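Local coordinates for protein glutamate--cysteine ligase GshA (Methylobacillus flagellatus KT, PDB 3K1T) that probably acts as a ligase joining glutamate to cysteine, the gamma-glutamylcysteine synthetase step of glutathione synthesis, at residues 96-101 with 173-178; 162-167 with 189-194. All blocks are in the same frame, centred on the assembly; numbering follows the deposited sequence. Where two conformers were deposited one is given.

Contact 1. Residues 96-101 with 173-178; sequences RRLLLI and AILLNN
L99 and I101 carry the backbone bonding of this pair. Strands 97-101 and 173-177 run side by side in the same direction, and four N-H...O=C bonds join them. L99 N gives to A173 O at 3.2 Å, and L99 O takes the N-H of L175 at 2.8 Å. Two residues further on, I101 N gives to L175 O at 2.9 Å. I101 O then receives the N-H of N177 (N to O 2.8 Å). Both groups of L99 and of I101 therefore face the partner strand. The backbone of L98 and L100 bonds strand 128-133 instead, through E128, R130 and G132.

The apolar contacts fall on two faces. L98, L100, A173 and L175 share one. With CG anti to the backbone N (chi1 179°), L100 carries its CD1 over to L175, 3.7 Å from L175 CD2. The two leucines lie alongside each other and point the same way. L98 comes in at a slant, its CD2 4.1 Å from L175 CB and its CD1 against A173 CB. Helix 109-124 packs on this face, with L118 and T119 on L100 and L122 on L175.

L99, I101, I174 and L176 line the other face. I101 CD1 presses on I174 CG2 at 3.5 Å, closer than usual for two carbons. L164 of strand 163-166 touches L99, I101 and I174 here.

At the C-terminal end the side chains turn polar. N177 has OD1 held by Y111 and N114, and ND2 by Y45 and P66 O. N178 ND2 bonds P102 O and its OD1 takes the N-H of L180.

The two are adjacent parallel strands of a mixed sheet, and the step from 97-102 through helix 109-124 to parallel strand 128-133 is a beta-alpha-beta crossover.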
loop_
_atom_site.group_PDB
_atom_site.type_symbol
_atom_site.label_atom_id
_atom_site.label_comp_id
_atom_site.label_asym_id
_atom_site.label_seq_id
_atom_site.Cartn_x
_atom_site.Cartn_y
_atom_site.Cartn_z
ATOM N N ARG A 96 12.306 8.154 13.673
ATOM C CA ARG A 96 11.575 7.496 14.740
ATOM C C ARG A 96 10.407 8.378 15.176
ATOM O O ARG A 96 9.361 7.861 15.555
ATOM C CB ARG A 96 12.475 7.299 15.968
ATOM C CG ARG A 96 13.612 6.344 15.797
ATOM C CD ARG A 96 14.413 6.272 17.094
ATOM N NE ARG A 96 15.319 5.124 17.157
ATOM C CZ ARG A 96 16.562 5.104 16.664
ATOM N NH1 ARG A 96 17.071 6.165 16.023
ATOM N NH2 ARG A 96 17.312 4.008 16.791
ATOM N N ARG A 97 10.643 9.695 15.195
ATOM C CA ARG A 97 9.714 10.669 15.765
ATOM C C ARG A 97 9.332 11.714 14.712
ATOM O O ARG A 97 10.166 12.100 13.901
ATOM C CB ARG A 97 10.377 11.372 16.956
ATOM C CG ARG A 97 10.609 10.478 18.171
ATOM C CD ARG A 97 11.415 11.172 19.256
ATOM N NE ARG A 97 12.826 11.301 18.893
ATOM C CZ ARG A 97 13.740 10.320 18.982
ATOM N NH1 ARG A 97 13.411 9.099 19.407
ATOM N NH2 ARG A 97 14.996 10.556 18.614
ATOM N N LEU A 98 8.094 12.182 14.741
ATOM C CA LEU A 98 7.637 13.197 13.814
ATOM C C LEU A 98 6.870 14.266 14.552
ATOM O O LEU A 98 5.942 13.953 15.319
ATOM C CB LEU A 98 6.747 12.539 12.766
ATOM C CG LEU A 98 6.351 13.377 11.568
ATOM C CD1 LEU A 98 7.545 13.768 10.701
ATOM C CD2 LEU A 98 5.294 12.551 10.711
ATOM N N LEU A 99 7.275 15.526 14.361
ATOM C CA LEU A 99 6.539 16.664 14.884
ATOM C C LEU A 99 5.580 17.121 13.807
ATOM O O LEU A 99 6.009 17.408 12.681
ATOM C CB LEU A 99 7.512 17.826 15.239
ATOM C CG LEU A 99 6.910 19.084 15.876
ATOM C CD1 LEU A 99 6.446 18.796 17.300
ATOM C CD2 LEU A 99 7.917 20.269 15.877
ATOM N N LEU A 100 4.299 17.173 14.150
ATOM C CA LEU A 100 3.244 17.613 13.242
ATOM C C LEU A 100 2.821 19.032 13.609
ATOM O O LEU A 100 2.352 19.285 14.715
ATOM C CB LEU A 100 2.027 16.677 13.304
ATOM C CG LEU A 100 0.805 17.018 12.414
ATOM C CD1 LEU A 100 1.126 16.866 10.921
ATOM C CD2 LEU A 100 -0.415 16.114 12.802
ATOM N N ILE A 101 2.992 19.967 12.678
ATOM C CA ILE A 101 2.542 21.350 12.866
ATOM C C ILE A 101 1.189 21.588 12.155
ATOM O O ILE A 101 1.111 21.555 10.945
ATOM C CB ILE A 101 3.606 22.378 12.371
ATOM C CG1 ILE A 101 4.952 22.117 13.095
ATOM C CG2 ILE A 101 3.103 23.812 12.595
ATOM C CD1 ILE A 101 6.075 23.056 12.755
ATOM N N ALA A 173 12.164 14.884 11.890
ATOM C CA ALA A 173 11.585 15.662 10.827
ATOM C C ALA A 173 10.307 16.333 11.301
ATOM O O ALA A 173 9.759 15.985 12.349
ATOM C CB ALA A 173 11.290 14.751 9.629
ATOM N N ILE A 174 9.830 17.273 10.500
ATOM C CA ILE A 174 8.674 18.098 10.825
ATOM C C ILE A 174 7.691 18.034 9.665
ATOM O O ILE A 174 8.042 18.422 8.556
ATOM C CB ILE A 174 9.100 19.555 11.045
ATOM C CG1 ILE A 174 10.109 19.632 12.207
ATOM C CG2 ILE A 174 7.880 20.478 11.291
ATOM C CD1 ILE A 174 10.913 20.937 12.199
ATOM N N LEU A 175 6.477 17.567 9.920
ATOM C CA LEU A 175 5.438 17.508 8.907
ATOM C C LEU A 175 4.517 18.690 9.037
ATOM O O LEU A 175 3.915 18.912 10.086
ATOM C CB LEU A 175 4.632 16.198 9.007
ATOM C CG LEU A 175 3.501 16.009 7.996
ATOM C CD1 LEU A 175 4.054 15.945 6.552
ATOM C CD2 LEU A 175 2.649 14.716 8.289
ATOM N N LEU A 176 4.460 19.497 7.986
ATOM C CA LEU A 176 3.524 20.602 7.929
ATOM C C LEU A 176 2.123 20.172 7.514
ATOM O O LEU A 176 1.928 19.619 6.425
ATOM C CB LEU A 176 4.020 21.662 6.943
ATOM C CG LEU A 176 5.378 22.265 7.231
ATOM C CD1 LEU A 176 5.847 23.076 5.997
ATOM C CD2 LEU A 176 5.299 23.116 8.526
ATOM N N ASN A 177 1.134 20.457 8.362
ATOM C CA ASN A 177 -0.275 20.423 7.966
ATOM C C ASN A 177 -0.845 21.854 7.991
ATOM O O ASN A 177 -2.033 22.065 8.192
ATOM C CB ASN A 177 -1.076 19.475 8.856
ATOM C CG ASN A 177 -2.400 19.081 8.254
ATOM O OD1 ASN A 177 -3.468 19.384 8.812
ATOM N ND2 ASN A 177 -2.345 18.410 7.093
ATOM N N ASN A 178 0.050 22.818 7.768
ATOM C CA ASN A 178 -0.212 24.270 7.799
ATOM C C ASN A 178 0.452 24.779 6.503
ATOM O O ASN A 178 1.652 24.547 6.295
ATOM C CB ASN A 178 0.482 24.844 9.029
ATOM C CG ASN A 178 0.316 26.345 9.181
ATOM O OD1 ASN A 178 0.353 27.105 8.192
ATOM N ND2 ASN A 178 0.121 26.785 10.427
#

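Contact 2. Residues 162-167 with 189-194; sequences NRLELD and QGLEQS. With SO4 (sulfate ion), chain E.
Q193 reaches R163 and L164 with its side chain, and its amide bonds the L164 backbone twice. From CB, CG turns to the side of the backbone N (chi1 -67°), which sets it over one face of the R163 guanidinium, 3.6 Å from R163 NH2. The chain then bends at chi2, 141°, which brings the amide to strand 163-166. OE1 takes the N-H of L164 at 2.7 Å, on a lone pair in the carbonyl plane. It also lies 3.3 Å from R163 CA. NE2 gives to L164 O at 3.0 Å, almost straight, and is shared with S171 O. The amide takes the place of a backbone partner along strand 163-166, so the irregular loop 189-194 is fastened to the sheet. An alanine in place of Q193 would probably leave L164 N and O without these mates and take away the CG that lies over one face of the R163 guanidinium.

R163 also forms a salt bridge. Its NH1 meets E192 OE1 at 3.0 Å, in the guanidinium plane and on the anti lone pair of the oxygen. The guanidinium and carboxylate planes stand 59° apart. NH2 has a second acid, D170, so the arginine is held between two carboxylates. Next to it, E192 N bonds N162 O, and a water links N162 ND2 to E192 OE2. N162 OD1 turns to R159. L164 CG meets L191 CD1 at 3.7 Å, the two leucines crossing nearly at right angles. G190 N holds a sulfate, probably from the crystallisation liquor, which H200 also binds.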
loop_
_atom_site.group_PDB
_atom_site.type_symbol
_atom_site.label_atom_id
_atom_site.label_comp_id
_atom_site.label_asym_id
_atom_site.label_seq_id
_atom_site.Cartn_x
_atom_site.Cartn_y
_atom_site.Cartn_z
ATOM N N ASN A 162 18.708 25.788 16.688
ATOM C CA ASN A 162 18.351 25.311 15.346
ATOM C C ASN A 162 17.519 24.018 15.259
ATOM O O ASN A 162 17.434 23.416 14.199
ATOM C CB ASN A 162 19.553 25.271 14.397
ATOM C CG ASN A 162 20.163 26.649 14.187
ATOM O OD1 ASN A 162 19.488 27.657 14.423
ATOM N ND2 ASN A 162 21.433 26.703 13.763
ATOM N N ARG A 163 16.839 23.678 16.342
ATOM C CA ARG A 163 15.903 22.563 16.332
ATOM C C ARG A 163 14.598 22.975 17.017
ATOM O O ARG A 163 14.594 23.757 17.986
ATOM C CB ARG A 163 16.530 21.384 17.075
ATOM C CG ARG A 163 17.866 20.911 16.488
ATOM C CD ARG A 163 18.346 19.615 17.204
ATOM N NE ARG A 163 17.516 18.456 16.839
ATOM C CZ ARG A 163 17.627 17.769 15.700
ATOM N NH1 ARG A 163 18.514 18.109 14.783
ATOM N NH2 ARG A 163 16.818 16.732 15.463
ATOM N N LEU A 164 13.486 22.436 16.542
ATOM C CA LEU A 164 12.221 22.564 17.256
ATOM C C LEU A 164 12.041 21.376 18.188
ATOM O O LEU A 164 12.258 20.242 17.773
ATOM C CB LEU A 164 11.051 22.626 16.291
ATOM C CG LEU A 164 11.043 23.782 15.310
ATOM C CD1 LEU A 164 9.655 23.763 14.574
ATOM C CD2 LEU A 164 11.328 25.164 16.011
ATOM N N GLU A 165 11.637 21.642 19.427
ATOM C CA GLU A 165 11.428 20.603 20.421
ATOM C C GLU A 165 10.108 20.810 21.185
ATOM O O GLU A 165 9.528 21.931 21.193
ATOM C CB GLU A 165 12.634 20.570 21.375
ATOM C CG GLU A 165 13.856 19.792 20.784
ATOM C CD GLU A 165 15.176 20.267 21.332
ATOM O OE1 GLU A 165 15.147 21.004 22.350
ATOM O OE2 GLU A 165 16.238 19.924 20.744
ATOM N N LEU A 166 9.647 19.729 21.801
ATOM C CA LEU A 166 8.561 19.747 22.801
ATOM C C LEU A 166 9.133 19.051 24.036
ATOM O O LEU A 166 10.282 18.606 24.018
ATOM C CB LEU A 166 7.309 19.005 22.292
ATOM C CG LEU A 166 6.694 19.497 20.996
ATOM C CD1 LEU A 166 5.526 18.547 20.548
ATOM C CD2 LEU A 166 6.247 20.959 21.120
ATOM N N ASP A 167 8.326 18.935 25.087
ATOM C CA ASP A 167 8.758 18.322 26.362
ATOM C C ASP A 167 9.283 16.927 26.114
ATOM O O ASP A 167 8.543 16.062 25.646
ATOM C CB ASP A 167 7.557 18.253 27.321
ATOM C CG ASP A 167 7.898 17.582 28.658
ATOM O OD1 ASP A 167 8.828 18.094 29.306
ATOM O OD2 ASP A 167 7.235 16.561 29.044
ATOM N N GLN A 189 12.720 28.851 10.078
ATOM C CA GLN A 189 13.801 29.028 9.105
ATOM C C GLN A 189 15.181 28.660 9.675
ATOM O O GLN A 189 15.493 28.933 10.840
ATOM C CB GLN A 189 13.824 30.471 8.600
ATOM C CG GLN A 189 12.539 30.867 7.868
ATOM C CD GLN A 189 12.569 32.287 7.335
ATOM O OE1 GLN A 189 13.635 32.774 6.940
ATOM N NE2 GLN A 189 11.389 32.952 7.273
ATOM N N GLY A 190 16.017 28.055 8.839
ATOM C CA GLY A 190 17.383 27.706 9.217
ATOM C C GLY A 190 17.473 26.587 10.236
ATOM O O GLY A 190 18.403 26.560 11.055
ATOM N N LEU A 191 16.505 25.662 10.221
ATOM C CA LEU A 191 16.493 24.540 11.149
ATOM C C LEU A 191 17.356 23.381 10.646
ATOM O O LEU A 191 17.531 23.199 9.421
ATOM C CB LEU A 191 15.064 24.042 11.389
ATOM C CG LEU A 191 14.047 24.988 12.053
ATOM C CD1 LEU A 191 12.566 24.382 11.960
ATOM C CD2 LEU A 191 14.458 25.250 13.497
ATOM N N GLU A 192 17.854 22.579 11.591
ATOM C CA GLU A 192 18.540 21.313 11.274
ATOM C C GLU A 192 17.585 20.195 10.802
ATOM O O GLU A 192 17.997 19.326 10.039
ATOM C CB GLU A 192 19.303 20.785 12.488
ATOM C CG GLU A 192 20.406 21.665 12.932
ATOM C CD GLU A 192 21.107 21.190 14.206
ATOM O OE1 GLU A 192 20.786 20.097 14.774
ATOM O OE2 GLU A 192 22.003 21.934 14.632
ATOM N N GLN A 193 16.350 20.215 11.274
ATOM C CA GLN A 193 15.344 19.213 10.924
ATOM C C GLN A 193 14.723 19.527 9.569
ATOM O O GLN A 193 14.468 20.689 9.246
ATOM C CB GLN A 193 14.243 19.232 11.969
ATOM C CG GLN A 193 14.667 18.766 13.333
ATOM C CD GLN A 193 14.043 19.582 14.454
ATOM O OE1 GLN A 193 13.943 20.830 14.363
ATOM N NE2 GLN A 193 13.635 18.907 15.520
ATOM N N SER A 194 14.456 18.507 8.765
ATOM C CA SER A 194 13.783 18.736 7.492
ATOM C C SER A 194 12.322 19.037 7.647
ATOM O O SER A 194 11.635 18.401 8.472
ATOM C CB SER A 194 13.927 17.510 6.603
ATOM O OG SER A 194 15.306 17.333 6.333
HETATM S S SO4 E . 15.745 26.718 5.473
HETATM O O1 SO4 E . 15.253 25.346 5.573
HETATM O O2 SO4 E . 15.657 27.154 4.073
HETATM O O3 SO4 E . 14.952 27.628 6.288
HETATM O O4 SO4 E . 17.146 26.718 5.863
HETATM O O HOH W 1 22.740 24.096 13.263
#

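In the fold
After the N-terminal helices and strands, the chain reaches strand 97-102, then helix 109-124 and strand 128-133. It continues through the strands up to 163-166, and 173-177 closes contact 1 over a span of 71 residues. The loop after 173-177 returns to 163-166 and closes contact 2 across 21 residues. The segments alternate, 96-101, 162-167, 173-178, 189-194, so the two contacts cross. They meet at I174, whose N probably bonds S194 O and whose CD1 packs on L191 and Q193, and at L99 against L166. Contact 1 joins strands within the mixed sheet. Contact 2 ties strand 163-166 to the loop leading into strand 194-196.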